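Alginate lyase (Bacteroides ovatus, PDB 3NNB) probably cleaves alginate, a uronic acid polysaccharide, by beta-elimination, using a largely helical domain of the alginate lyase family. Local coordinates at residues N99-M104 and Y169-M174; N143-Y148 and V203-T208; R161-I166 and N220-A225; E197-L202 and A234-N239. All coordinates share one frame; numbering follows the deposited sequence.

In the fold
The four contacts tie together a chain half of which is helix, with very little strand, from a family of the six-hairpin clan. Contact 1 is buried, about 8 Å from the chain's centre to its own, and wholly apolar. Contact 2, its centre about 17 Å from that of the chain, is a surface contact where a tryptophan covers a loop and shares a water with it. Contact 3 is partly buried and polar along one side, where citrate binds. Contact 4, also partly buried, mixes an aromatic pair with water-linked threonines. Helix 189-208 serves contacts 2 and 4, helix 221-236 contacts 3 and 4. Phe171 of contact 1 packs on Phe199 of contact 4.

Contact 1: residues N99-M104 and Y169-M174; sequences NKLGDM and YSFTEM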
loop_
_atom_site.group_PDB
_atom_site.type_symbol
_atom_site.label_atom_id
_atom_site.label_comp_id
_atom_site.label_asym_id
_atom_site.label_seq_id
_atom_site.Cartn_x
_atom_site.Cartn_y
_atom_site.Cartn_z
ATOM N N ASN A 99 -5.508 -6.201 -11.296
ATOM C CA ASN A 99 -5.478 -4.865 -11.933
ATOM C C ASN A 99 -6.791 -4.126 -11.829
ATOM O O ASN A 99 -6.792 -2.913 -11.704
ATOM C CB ASN A 99 -4.965 -4.952 -13.382
ATOM C CG ASN A 99 -3.451 -5.308 -13.446
ATOM O OD1 ASN A 99 -2.730 -5.133 -12.461
ATOM N ND2 ASN A 99 -2.987 -5.804 -14.612
ATOM N N LYS A 100 -7.905 -4.837 -11.820
ATOM C CA LYS A 100 -9.196 -4.208 -11.578
ATOM C C LYS A 100 -9.259 -3.657 -10.149
ATOM O O LYS A 100 -9.705 -2.525 -9.930
ATOM C CB LYS A 100 -10.367 -5.168 -11.822
ATOM C CG LYS A 100 -10.584 -5.737 -13.246
ATOM C CD LYS A 100 -10.564 -4.735 -14.322
ATOM C CE LYS A 100 -11.164 -5.317 -15.657
ATOM N NZ LYS A 100 -12.643 -4.951 -15.859
ATOM N N LEU A 101 -8.798 -4.451 -9.175
ATOM C CA LEU A 101 -8.748 -3.983 -7.800
ATOM C C LEU A 101 -7.869 -2.718 -7.714
ATOM O O LEU A 101 -8.229 -1.758 -7.010
ATOM C CB LEU A 101 -8.246 -5.107 -6.877
ATOM C CG LEU A 101 -8.281 -4.738 -5.364
ATOM C CD1 LEU A 101 -8.670 -5.929 -4.488
ATOM C CD2 LEU A 101 -6.916 -4.156 -4.985
ATOM N N GLY A 102 -6.686 -2.771 -8.351
ATOM C CA GLY A 102 -5.788 -1.627 -8.372
ATOM C C GLY A 102 -6.458 -0.390 -8.952
ATOM O O GLY A 102 -6.304 0.714 -8.428
ATOM N N ASP A 103 -7.131 -0.562 -10.086
ATOM C CA ASP A 103 -7.780 0.574 -10.763
ATOM C C ASP A 103 -8.832 1.186 -9.837
ATOM O O ASP A 103 -8.962 2.412 -9.756
ATOM C CB ASP A 103 -8.491 0.141 -12.040
ATOM C CG ASP A 103 -7.537 -0.127 -13.190
ATOM O OD1 ASP A 103 -6.364 0.271 -13.137
ATOM O OD2 ASP A 103 -8.022 -0.765 -14.135
HETATM N N MSE A 104 -9.610 0.317 -9.182
HETATM C CA MSE A 104 -10.668 0.748 -8.258
HETATM C C MSE A 104 -10.084 1.507 -7.080
HETATM O O MSE A 104 -10.500 2.618 -6.757
HETATM C CB MSE A 104 -11.486 -0.475 -7.801
HETATM C CG MSE A 104 -12.682 -0.186 -6.829
HETATM SE SE MSE A 104 -12.140 0.161 -5.009
HETATM C CE MSE A 104 -11.251 -1.517 -4.636
ATOM N N TYR A 169 -2.818 -4.079 -0.183
ATOM C CA TYR A 169 -2.113 -3.147 0.702
ATOM C C TYR A 169 -2.598 -1.680 0.504
ATOM O O TYR A 169 -2.670 -0.925 1.477
ATOM C CB TYR A 169 -0.611 -3.217 0.512
ATOM C CG TYR A 169 0.138 -2.408 1.563
ATOM C CD1 TYR A 169 0.473 -2.988 2.776
ATOM C CD2 TYR A 169 0.451 -1.062 1.364
ATOM C CE1 TYR A 169 1.112 -2.262 3.760
ATOM C CE2 TYR A 169 1.098 -0.329 2.343
ATOM C CZ TYR A 169 1.421 -0.947 3.545
ATOM O OH TYR A 169 2.055 -0.190 4.537
ATOM N N SER A 170 -2.916 -1.294 -0.731
ATOM C CA SER A 170 -3.426 0.053 -1.011
ATOM C C SER A 170 -4.747 0.408 -0.295
ATOM O O SER A 170 -5.090 1.596 -0.204
ATOM C CB SER A 170 -3.565 0.320 -2.514
ATOM O OG SER A 170 -4.595 -0.448 -3.071
ATOM N N PHE A 171 -5.453 -0.585 0.266
ATOM C CA PHE A 171 -6.635 -0.286 1.048
ATOM C C PHE A 171 -6.281 0.543 2.288
ATOM O O PHE A 171 -7.124 1.272 2.826
ATOM C CB PHE A 171 -7.368 -1.562 1.453
ATOM C CG PHE A 171 -8.125 -2.240 0.351
ATOM C CD1 PHE A 171 -8.115 -1.813 -0.979
ATOM C CD2 PHE A 171 -8.846 -3.382 0.662
ATOM C CE1 PHE A 171 -8.867 -2.497 -1.958
ATOM C CE2 PHE A 171 -9.570 -4.041 -0.305
ATOM C CZ PHE A 171 -9.580 -3.594 -1.616
ATOM N N THR A 172 -5.034 0.460 2.736
ATOM C CA THR A 172 -4.584 1.272 3.880
ATOM C C THR A 172 -4.760 2.757 3.591
ATOM O O THR A 172 -5.295 3.513 4.424
ATOM C CB THR A 172 -3.146 0.944 4.299
ATOM O OG1 THR A 172 -2.241 1.195 3.214
ATOM C CG2 THR A 172 -3.062 -0.514 4.869
ATOM N N GLU A 173 -4.362 3.171 2.399
ATOM C CA GLU A 173 -4.510 4.523 1.931
ATOM C C GLU A 173 -5.948 4.847 1.507
ATOM O O GLU A 173 -6.468 5.911 1.824
ATOM C CB GLU A 173 -3.545 4.761 0.746
ATOM C CG GLU A 173 -3.588 6.124 0.205
ATOM C CD GLU A 173 -2.491 6.410 -0.842
ATOM O OE1 GLU A 173 -1.838 5.450 -1.272
ATOM O OE2 GLU A 173 -2.386 7.603 -1.247
HETATM N N MSE A 174 -6.595 3.912 0.796
HETATM C CA MSE A 174 -7.987 4.084 0.411
HETATM C C MSE A 174 -8.902 4.436 1.586
HETATM O O MSE A 174 -9.794 5.253 1.460
HETATM C CB MSE A 174 -8.492 2.821 -0.279
HETATM C CG MSE A 174 -9.792 3.047 -0.985
HETATM SE SE MSE A 174 -10.609 1.427 -1.670
HETATM C CE MSE A 174 -11.132 0.725 0.017
#
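Helix-to-helix packing in the buried interior of the helical domain is illustrated by Leu101 and Met104 of helix 98-118 meeting Phe171 and Met174 at the start of helix 171-180. The outer rim of the Phe171 ring is the common target. Leu101 CD1 lies 3.8 Å from Phe171 CZ, and its CD2 sits near CE1, so both methyls of the leucine come obliquely to that end from one side of the ring plane. From the other side Met104 CE comes to 3.7 Å from Phe171 CE1. Bends at chi2 (-77°) and chi3 (-60°) curl the selenomethionine chain of Met104 back to the ring, and its SE stands 3.9 Å from Met174 SE. Met174 CE in turn lies over one face of Phe171, toward the rim. Replacing Leu101 by an alanine would probably leave the CE1-CZ end of Phe171 without its leucine packing and the ring less firmly held. Trp134 of helix 121-136 covers Leu101 and Met104 in turn, while Tyr233 of helix 221-236 packs on Phe171.

Contact 2: residues N143-Y148 and V203-T208; sequences NPHLTY and VEWMQT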
loop_
_atom_site.group_PDB
_atom_site.type_symbol
_atom_site.label_atom_id
_atom_site.label_comp_id
_atom_site.label_asym_id
_atom_site.label_seq_id
_atom_site.Cartn_x
_atom_site.Cartn_y
_atom_site.Cartn_z
ATOM N N ASN A 143 -16.213 -10.781 -2.122
ATOM C CA ASN A 143 -16.277 -11.355 -0.767
ATOM C C ASN A 143 -15.092 -10.905 0.078
ATOM O O ASN A 143 -13.986 -10.726 -0.444
ATOM C CB ASN A 143 -16.425 -12.862 -0.823
ATOM C CG ASN A 143 -17.710 -13.291 -1.468
ATOM O OD1 ASN A 143 -18.729 -12.608 -1.344
ATOM N ND2 ASN A 143 -17.678 -14.438 -2.159
ATOM N N PRO A 144 -15.298 -10.738 1.394
ATOM C CA PRO A 144 -14.233 -10.173 2.226
ATOM C C PRO A 144 -13.222 -11.226 2.730
ATOM O O PRO A 144 -13.131 -11.498 3.930
ATOM C CB PRO A 144 -15.006 -9.514 3.385
ATOM C CG PRO A 144 -16.199 -10.357 3.500
ATOM C CD PRO A 144 -16.594 -10.739 2.108
ATOM N N HIS A 145 -12.464 -11.779 1.782
ATOM C CA HIS A 145 -11.374 -12.719 2.053
ATOM C C HIS A 145 -10.497 -12.838 0.822
ATOM O O HIS A 145 -10.888 -12.467 -0.269
ATOM C CB HIS A 145 -11.900 -14.096 2.427
ATOM C CG HIS A 145 -12.558 -14.818 1.298
ATOM N ND1 HIS A 145 -11.847 -15.585 0.386
ATOM C CD2 HIS A 145 -13.854 -14.893 0.930
ATOM C CE1 HIS A 145 -12.687 -16.103 -0.485
ATOM N NE2 HIS A 145 -13.905 -15.689 -0.188
ATOM N N LEU A 146 -9.290 -13.359 1.022
ATOM C CA LEU A 146 -8.338 -13.560 -0.060
ATOM C C LEU A 146 -7.837 -15.023 -0.050
ATOM O O LEU A 146 -6.670 -15.304 -0.280
ATOM C CB LEU A 146 -7.178 -12.540 0.044
ATOM C CG LEU A 146 -7.549 -11.130 -0.467
ATOM C CD1 LEU A 146 -8.131 -10.345 0.697
ATOM C CD2 LEU A 146 -6.354 -10.409 -1.026
ATOM N N THR A 147 -8.762 -15.982 0.114
ATOM C CA THR A 147 -8.419 -17.388 0.017
ATOM C C THR A 147 -7.769 -17.740 -1.317
ATOM O O THR A 147 -6.895 -18.631 -1.365
ATOM C CB THR A 147 -9.663 -18.267 0.310
ATOM O OG1 THR A 147 -10.114 -17.929 1.618
ATOM C CG2 THR A 147 -9.307 -19.787 0.233
ATOM N N TYR A 148 -8.148 -17.022 -2.385
ATOM C CA TYR A 148 -7.622 -17.308 -3.722
ATOM C C TYR A 148 -6.716 -16.193 -4.249
ATOM O O TYR A 148 -6.582 -16.023 -5.439
ATOM C CB TYR A 148 -8.753 -17.679 -4.675
ATOM C CG TYR A 148 -9.452 -18.954 -4.199
ATOM C CD1 TYR A 148 -8.902 -20.205 -4.490
ATOM C CD2 TYR A 148 -10.591 -18.907 -3.407
ATOM C CE1 TYR A 148 -9.495 -21.379 -4.009
ATOM C CE2 TYR A 148 -11.165 -20.058 -2.922
ATOM C CZ TYR A 148 -10.634 -21.305 -3.248
ATOM O OH TYR A 148 -11.217 -22.484 -2.744
ATOM N N VAL A 203 -11.044 -8.481 8.529
ATOM C CA VAL A 203 -10.229 -8.619 9.738
ATOM C C VAL A 203 -10.484 -9.944 10.472
ATOM O O VAL A 203 -9.507 -10.624 10.853
ATOM C CB VAL A 203 -10.342 -7.412 10.698
ATOM C CG1 VAL A 203 -9.605 -7.755 12.076
ATOM C CG2 VAL A 203 -9.742 -6.119 10.022
ATOM N N GLU A 204 -11.745 -10.344 10.564
ATOM C CA GLU A 204 -12.088 -11.664 11.087
ATOM C C GLU A 204 -11.419 -12.780 10.293
ATOM O O GLU A 204 -10.898 -13.724 10.875
ATOM C CB GLU A 204 -13.603 -11.859 11.099
ATOM C CG GLU A 204 -14.256 -11.052 12.211
ATOM C CD GLU A 204 -15.764 -11.127 12.203
ATOM O OE1 GLU A 204 -16.367 -11.537 11.207
ATOM O OE2 GLU A 204 -16.329 -10.740 13.230
ATOM N N TRP A 205 -11.455 -12.680 8.965
ATOM C CA TRP A 205 -10.807 -13.665 8.138
ATOM C C TRP A 205 -9.295 -13.629 8.359
ATOM O O TRP A 205 -8.650 -14.693 8.412
ATOM C CB TRP A 205 -11.164 -13.407 6.664
ATOM C CG TRP A 205 -10.516 -14.346 5.732
ATOM C CD1 TRP A 205 -10.914 -15.625 5.447
ATOM C CD2 TRP A 205 -9.314 -14.125 4.999
ATOM N NE1 TRP A 205 -10.038 -16.202 4.553
ATOM C CE2 TRP A 205 -9.037 -15.316 4.272
ATOM C CE3 TRP A 205 -8.412 -13.060 4.909
ATOM C CZ2 TRP A 205 -7.910 -15.448 3.477
ATOM C CZ3 TRP A 205 -7.313 -13.191 4.098
ATOM C CH2 TRP A 205 -7.064 -14.387 3.395
HETATM N N MSE A 206 -8.700 -12.434 8.427
HETATM C CA MSE A 206 -7.239 -12.308 8.600
HETATM C C MSE A 206 -6.761 -12.973 9.899
HETATM O O MSE A 206 -5.681 -13.554 9.947
HETATM C CB MSE A 206 -6.819 -10.855 8.607
HETATM C CG MSE A 206 -6.879 -10.239 7.225
HETATM SE SE MSE A 206 -6.584 -8.313 7.263
HETATM C CE MSE A 206 -4.727 -8.301 7.715
ATOM N N GLN A 207 -7.576 -12.873 10.933
ATOM C CA GLN A 207 -7.197 -13.438 12.224
ATOM C C GLN A 207 -7.456 -14.945 12.377
ATOM O O GLN A 207 -6.922 -15.548 13.295
ATOM C CB GLN A 207 -7.842 -12.663 13.357
ATOM C CG GLN A 207 -7.208 -11.279 13.520
ATOM C CD GLN A 207 -6.955 -10.933 14.981
ATOM O OE1 GLN A 207 -5.818 -10.980 15.452
ATOM N NE2 GLN A 207 -8.013 -10.604 15.701
ATOM N N THR A 208 -8.206 -15.549 11.454
ATOM C CA THR A 208 -8.569 -16.974 11.520
ATOM C C THR A 208 -8.110 -17.881 10.386
ATOM O O THR A 208 -7.857 -19.056 10.619
ATOM C CB THR A 208 -10.090 -17.159 11.730
ATOM O OG1 THR A 208 -10.812 -16.564 10.630
ATOM C CG2 THR A 208 -10.503 -16.528 13.088
HETATM O O HOH W 1 -9.208 -18.969 4.041
#
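Ring-face packing dominates where Trp205 lies against the backbone and side chains of His145 and Leu146. His145 CB stands 3.4 Å from the centroid of the five-membered ring of Trp205 and only 3° off its normal, a CH-pi contact. The backbone follows over the same face: Leu146 N is 3.4 Å from Trp205 CH2, and Leu146 CB touches that atom at 3.8 Å. With CG anti to the backbone N (chi1 178°), Trp205 reaches out from its helix to lie along the loop.

The elements joined are the loop between helix 121-136 and strand 148-151, which makes an inverse gamma turn centred on Pro144, and the C-terminal part of helix 189-208.

Polar links run round the indole's nitrogen edge. One water accepts from Trp205 NE1 at 2.9 Å and also bonds Thr147 OG1 at 2.8 Å, bridging helix and loop. Within the loop, Thr147 N donates to His145 ND1 (3.1 Å, 165°), almost in the imidazole plane, while His145 NE2 is bonded to Asp62; the ring is thus fixed from both nitrogens. A leucine in place of Trp205, lacking the indole N-H, would probably leave the bridging water without its helix-side partner and His145 CB without aromatic cover.

Contact 3: residues R161-I166 and N220-A225; sequences RGAGMI and NNHGLA. With CIT (citric acid), chain C.
His222 NE2 is gripped by two oxygens of a bound citrate, probably from the crystallisation liquor: it donates to carboxylate O6 at 2.7 Å (160°) and is hydrogen-bonded to hydroxyl O7 at 3.2 Å. His222 ND1 is bonded to Glu215, which helps fix the imidazole's rotation. Ala163 O lies near the ring plane, 3.3 Å from His222 CE1.

The segments are the loop before helix 171-180 and the first turn of helix 221-236, N-capped by Asn220. Asn220 CG stands between its own N and carbonyl carbon (chi1 71°), which turns the amide so that OD1 accepts from His222 N while ND2 holds citrate O1 at 2.7 Å. Arg161 hydrogen-bonds citrate O4 near the guanidinium plane, through NH2 at 2.9 Å and through NH1, longer at 3.2 Å and more bent (138°). Arg271 NH2 and Trp70 NE1 also hydrogen-bond to the citrate; such a carboxylate-binding pocket is consistent with an enzyme acting on a uronate polymer. Farther along helix 221-236, Ile166 CD1 meets Ala225 CB at 3.5 Å.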
loop_
_atom_site.group_PDB
_atom_site.type_symbol
_atom_site.label_atom_id
_atom_site.label_comp_id
_atom_site.label_asym_id
_atom_site.label_seq_id
_atom_site.Cartn_x
_atom_site.Cartn_y
_atom_site.Cartn_z
ATOM N N ARG A 161 -2.558 -18.133 -1.505
ATOM C CA ARG A 161 -1.502 -18.250 -0.532
ATOM C C ARG A 161 -1.362 -16.938 0.241
ATOM O O ARG A 161 -1.908 -15.927 -0.155
ATOM C CB ARG A 161 -0.185 -18.663 -1.186
ATOM C CG ARG A 161 0.281 -17.700 -2.187
ATOM C CD ARG A 161 1.536 -18.123 -2.924
ATOM N NE ARG A 161 1.827 -17.099 -3.905
ATOM C CZ ARG A 161 3.047 -16.724 -4.289
ATOM N NH1 ARG A 161 4.124 -17.361 -3.828
ATOM N NH2 ARG A 161 3.194 -15.732 -5.154
ATOM N N GLY A 162 -0.648 -16.972 1.352
ATOM C CA GLY A 162 -0.526 -15.780 2.162
ATOM C C GLY A 162 -0.113 -14.536 1.372
ATOM O O GLY A 162 -0.647 -13.457 1.626
ATOM N N ALA A 163 0.855 -14.702 0.434
ATOM C CA ALA A 163 1.381 -13.609 -0.386
ATOM C C ALA A 163 0.303 -12.780 -1.044
ATOM O O ALA A 163 0.521 -11.622 -1.325
ATOM C CB ALA A 163 2.357 -14.162 -1.439
ATOM N N GLY A 164 -0.862 -13.367 -1.326
ATOM C CA GLY A 164 -1.988 -12.590 -1.880
ATOM C C GLY A 164 -2.451 -11.415 -1.054
ATOM O O GLY A 164 -3.054 -10.465 -1.599
HETATM N N MSE A 165 -2.161 -11.444 0.242
HETATM C CA MSE A 165 -2.511 -10.320 1.132
HETATM C C MSE A 165 -1.906 -9.011 0.643
HETATM O O MSE A 165 -2.498 -7.947 0.822
HETATM C CB MSE A 165 -2.073 -10.590 2.575
HETATM C CG MSE A 165 -3.049 -11.425 3.391
HETATM SE SE MSE A 165 -4.740 -10.544 3.701
HETATM C CE MSE A 165 -4.077 -8.857 4.350
ATOM N N ILE A 166 -0.721 -9.059 0.043
ATOM C CA ILE A 166 -0.075 -7.826 -0.412
ATOM C C ILE A 166 -0.933 -7.117 -1.470
ATOM O O ILE A 166 -0.811 -5.906 -1.646
ATOM C CB ILE A 166 1.403 -8.078 -0.887
ATOM C CG1 ILE A 166 2.272 -6.818 -0.747
ATOM C CG2 ILE A 166 1.462 -8.590 -2.364
ATOM C CD1 ILE A 166 2.565 -6.399 0.680
ATOM N N ASN A 220 9.671 -11.721 5.805
ATOM C CA ASN A 220 10.143 -10.591 4.990
ATOM C C ASN A 220 9.079 -9.503 4.902
ATOM O O ASN A 220 8.196 -9.394 5.741
ATOM C CB ASN A 220 10.612 -11.073 3.599
ATOM C CG ASN A 220 9.477 -11.500 2.713
ATOM O OD1 ASN A 220 8.345 -11.711 3.200
ATOM N ND2 ASN A 220 9.732 -11.604 1.402
ATOM N N ASN A 221 9.164 -8.687 3.873
ATOM C CA ASN A 221 8.221 -7.588 3.684
ATOM C C ASN A 221 6.741 -7.995 3.788
ATOM O O ASN A 221 5.901 -7.179 4.172
ATOM C CB ASN A 221 8.518 -6.831 2.379
ATOM C CG ASN A 221 8.128 -7.605 1.132
ATOM O OD1 ASN A 221 6.931 -7.697 0.823
ATOM N ND2 ASN A 221 9.118 -8.156 0.391
ATOM N N HIS A 222 6.421 -9.238 3.427
ATOM C CA HIS A 222 5.032 -9.663 3.494
ATOM C C HIS A 222 4.520 -9.644 4.900
ATOM O O HIS A 222 3.407 -9.207 5.135
ATOM C CB HIS A 222 4.834 -11.055 2.897
ATOM C CG HIS A 222 4.707 -11.071 1.416
ATOM N ND1 HIS A 222 3.516 -10.834 0.771
ATOM C CD2 HIS A 222 5.620 -11.310 0.450
ATOM C CE1 HIS A 222 3.692 -10.966 -0.531
ATOM N NE2 HIS A 222 4.968 -11.213 -0.759
ATOM N N GLY A 223 5.303 -10.141 5.843
ATOM C CA GLY A 223 4.856 -10.202 7.204
ATOM C C GLY A 223 4.796 -8.826 7.863
ATOM O O GLY A 223 3.885 -8.542 8.648
ATOM N N LEU A 224 5.751 -7.953 7.550
ATOM C CA LEU A 224 5.717 -6.583 8.043
ATOM C C LEU A 224 4.477 -5.842 7.535
ATOM O O LEU A 224 3.740 -5.192 8.306
ATOM C CB LEU A 224 7.029 -5.886 7.673
ATOM C CG LEU A 224 7.303 -4.510 8.300
ATOM C CD1 LEU A 224 8.807 -4.264 8.461
ATOM C CD2 LEU A 224 6.661 -3.383 7.481
ATOM N N ALA A 225 4.191 -6.022 6.240
ATOM C CA ALA A 225 3.020 -5.427 5.632
ATOM C C ALA A 225 1.712 -5.983 6.208
ATOM O O ALA A 225 0.729 -5.243 6.344
ATOM C CB ALA A 225 3.071 -5.550 4.072
HETATM C C1 CIT C . 8.155 -13.400 -1.174
HETATM O O1 CIT C . 8.245 -12.287 -0.762
HETATM O O2 CIT C . 7.849 -14.286 -0.358
HETATM C C2 CIT C . 8.409 -13.658 -2.655
HETATM C C3 CIT C . 7.271 -13.101 -3.518
HETATM O O7 CIT C . 5.998 -13.406 -2.900
HETATM C C4 CIT C . 7.441 -13.641 -4.969
HETATM C C5 CIT C . 7.088 -15.094 -5.021
HETATM O O3 CIT C . 7.786 -15.972 -4.493
HETATM O O4 CIT C . 6.018 -15.449 -5.522
HETATM C C6 CIT C . 7.208 -11.577 -3.610
HETATM O O5 CIT C . 8.119 -10.977 -4.191
HETATM O O6 CIT C . 6.239 -10.892 -3.143
#

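Contact 4: residues E197-L202 and A234-N239; sequences EWFTQL and ALYTGN
Thr237, Phe199 and Tyr236 bury the most surface where helix 189-208 passes the C-terminal end of helix 221-236. Thr237 contributes its methyl group: CG2 sits 3.6 Å from Phe199 CB and 3.5 Å from both Thr200 N and Thr200 OG1. At chi1 63° the methyl stands anti to the carbonyl carbon and faces helix 189-208, while OG1 turns back and bonds Tyr233 O, with Ala234 O also near.

Phe199 and Tyr236 form an offset edge-to-face pair, the tyrosine presenting its edge to the phenylalanine's face with the planes at 86°. The centroids are 5.8 Å apart. Phe199 CD2 and Tyr236 CD2 approach to 4.0 Å.

Across the contact, polar links run through water. One water donates to Thr200 OG1 at 2.6 Å and weakly to Thr237 O; a second donates to Thr237 O at 3.1 Å and weakly to Thr200 OG1. Thr200 OG1 is also hydrogen-bonded to Lys196 O, in its own helix. Thr237 is the first residue outside helical geometry, in a Schellman motif with Gly238 at positive phi, Asn239 N bonded to Ala234 O and Gly238 N to Leu235 O. Ile175 of helix 171-180 packs on both Phe199 and Tyr236, while helix 240-258 covers Ala234.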
loop_
_atom_site.group_PDB
_atom_site.type_symbol
_atom_site.label_atom_id
_atom_site.label_comp_id
_atom_site.label_asym_id
_atom_site.label_seq_id
_atom_site.Cartn_x
_atom_site.Cartn_y
_atom_site.Cartn_z
ATOM N N GLU A 197 -18.442 -2.791 7.745
ATOM C CA GLU A 197 -18.845 -4.205 7.870
ATOM C C GLU A 197 -17.978 -5.107 6.983
ATOM O O GLU A 197 -17.561 -6.170 7.404
ATOM C CB GLU A 197 -20.335 -4.399 7.564
ATOM C CG GLU A 197 -21.242 -3.933 8.724
ATOM C CD GLU A 197 -22.735 -4.089 8.465
ATOM O OE1 GLU A 197 -23.121 -4.494 7.360
ATOM O OE2 GLU A 197 -23.519 -3.801 9.391
ATOM N N TRP A 198 -17.681 -4.657 5.760
ATOM C CA TRP A 198 -16.776 -5.420 4.878
ATOM C C TRP A 198 -15.394 -5.583 5.514
ATOM O O TRP A 198 -14.869 -6.703 5.601
ATOM C CB TRP A 198 -16.665 -4.752 3.506
ATOM C CG TRP A 198 -16.024 -5.624 2.467
ATOM C CD1 TRP A 198 -16.684 -6.388 1.536
ATOM C CD2 TRP A 198 -14.630 -5.779 2.190
ATOM N NE1 TRP A 198 -15.800 -7.032 0.746
ATOM C CE2 TRP A 198 -14.529 -6.678 1.107
ATOM C CE3 TRP A 198 -13.468 -5.239 2.727
ATOM C CZ2 TRP A 198 -13.325 -7.067 0.578
ATOM C CZ3 TRP A 198 -12.269 -5.627 2.197
ATOM C CH2 TRP A 198 -12.208 -6.534 1.125
ATOM N N PHE A 199 -14.811 -4.480 6.007
ATOM C CA PHE A 199 -13.485 -4.535 6.605
ATOM C C PHE A 199 -13.532 -5.332 7.920
ATOM O O PHE A 199 -12.555 -5.936 8.287
ATOM C CB PHE A 199 -12.891 -3.128 6.795
ATOM C CG PHE A 199 -12.192 -2.627 5.563
ATOM C CD1 PHE A 199 -10.886 -3.049 5.274
ATOM C CD2 PHE A 199 -12.867 -1.821 4.616
ATOM C CE1 PHE A 199 -10.259 -2.654 4.128
ATOM C CE2 PHE A 199 -12.219 -1.441 3.464
ATOM C CZ PHE A 199 -10.910 -1.859 3.217
ATOM N N THR A 200 -14.653 -5.321 8.636
ATOM C CA THR A 200 -14.774 -6.105 9.896
ATOM C C THR A 200 -14.662 -7.585 9.546
ATOM O O THR A 200 -13.945 -8.323 10.212
ATOM C CB THR A 200 -16.099 -5.823 10.614
ATOM O OG1 THR A 200 -16.137 -4.456 11.085
ATOM C CG2 THR A 200 -16.307 -6.784 11.757
ATOM N N GLN A 201 -15.361 -8.005 8.481
ATOM C CA GLN A 201 -15.298 -9.365 8.004
ATOM C C GLN A 201 -13.934 -9.753 7.489
ATOM O O GLN A 201 -13.426 -10.833 7.758
ATOM C CB GLN A 201 -16.350 -9.631 6.972
ATOM C CG GLN A 201 -17.734 -9.675 7.554
ATOM C CD GLN A 201 -18.765 -9.945 6.457
ATOM O OE1 GLN A 201 -19.175 -9.046 5.761
ATOM N NE2 GLN A 201 -19.147 -11.186 6.302
ATOM N N LEU A 202 -13.296 -8.859 6.759
ATOM C CA LEU A 202 -11.919 -9.109 6.339
ATOM C C LEU A 202 -10.975 -9.337 7.517
ATOM O O LEU A 202 -10.177 -10.260 7.492
ATOM C CB LEU A 202 -11.414 -7.946 5.479
ATOM C CG LEU A 202 -9.978 -8.099 4.974
ATOM C CD1 LEU A 202 -9.816 -9.307 3.994
ATOM C CD2 LEU A 202 -9.421 -6.818 4.384
ATOM N N ALA A 234 -8.110 -2.648 11.567
ATOM C CA ALA A 234 -8.620 -2.669 12.944
ATOM C C ALA A 234 -9.095 -1.272 13.347
ATOM O O ALA A 234 -10.188 -1.118 13.904
ATOM C CB ALA A 234 -7.519 -3.204 13.932
ATOM N N LEU A 235 -8.297 -0.237 13.051
ATOM C CA LEU A 235 -8.661 1.132 13.448
ATOM C C LEU A 235 -9.906 1.567 12.694
ATOM O O LEU A 235 -10.808 2.160 13.302
ATOM C CB LEU A 235 -7.533 2.140 13.196
ATOM C CG LEU A 235 -6.382 2.006 14.184
ATOM C CD1 LEU A 235 -5.158 2.809 13.714
ATOM C CD2 LEU A 235 -6.849 2.529 15.570
ATOM N N TYR A 236 -9.991 1.257 11.399
ATOM C CA TYR A 236 -11.148 1.696 10.608
ATOM C C TYR A 236 -12.472 1.090 11.130
ATOM O O TYR A 236 -13.516 1.731 11.072
ATOM C CB TYR A 236 -10.975 1.343 9.129
ATOM C CG TYR A 236 -12.072 1.864 8.244
ATOM C CD1 TYR A 236 -12.340 3.239 8.168
ATOM C CD2 TYR A 236 -12.846 1.005 7.485
ATOM C CE1 TYR A 236 -13.373 3.739 7.352
ATOM C CE2 TYR A 236 -13.907 1.496 6.720
ATOM C CZ TYR A 236 -14.139 2.855 6.637
ATOM O OH TYR A 236 -15.153 3.391 5.816
ATOM N N THR A 237 -12.400 -0.126 11.620
ATOM C CA THR A 237 -13.562 -0.862 12.127
ATOM C C THR A 237 -13.807 -0.665 13.638
ATOM O O THR A 237 -14.659 -1.309 14.190
ATOM C CB THR A 237 -13.435 -2.355 11.816
ATOM O OG1 THR A 237 -12.287 -2.924 12.481
ATOM C CG2 THR A 237 -13.302 -2.589 10.314
ATOM N N GLY A 238 -13.070 0.235 14.278
ATOM C CA GLY A 238 -13.292 0.575 15.693
ATOM C C GLY A 238 -12.581 -0.307 16.710
ATOM O O GLY A 238 -12.863 -0.240 17.906
ATOM N N ASN A 239 -11.661 -1.142 16.265
ATOM C CA ASN A 239 -11.014 -2.122 17.118
ATOM C C ASN A 239 -9.650 -1.584 17.529
ATOM O O ASN A 239 -8.604 -2.059 17.071
ATOM C CB ASN A 239 -10.903 -3.466 16.417
ATOM C CG ASN A 239 -10.545 -4.596 17.356
ATOM O OD1 ASN A 239 -10.137 -4.371 18.497
ATOM N ND2 ASN A 239 -10.675 -5.822 16.876
HETATM O O HOH W 2 -17.308 -1.558 12.649
HETATM O O HOH W 3 -16.794 -3.956 13.567
#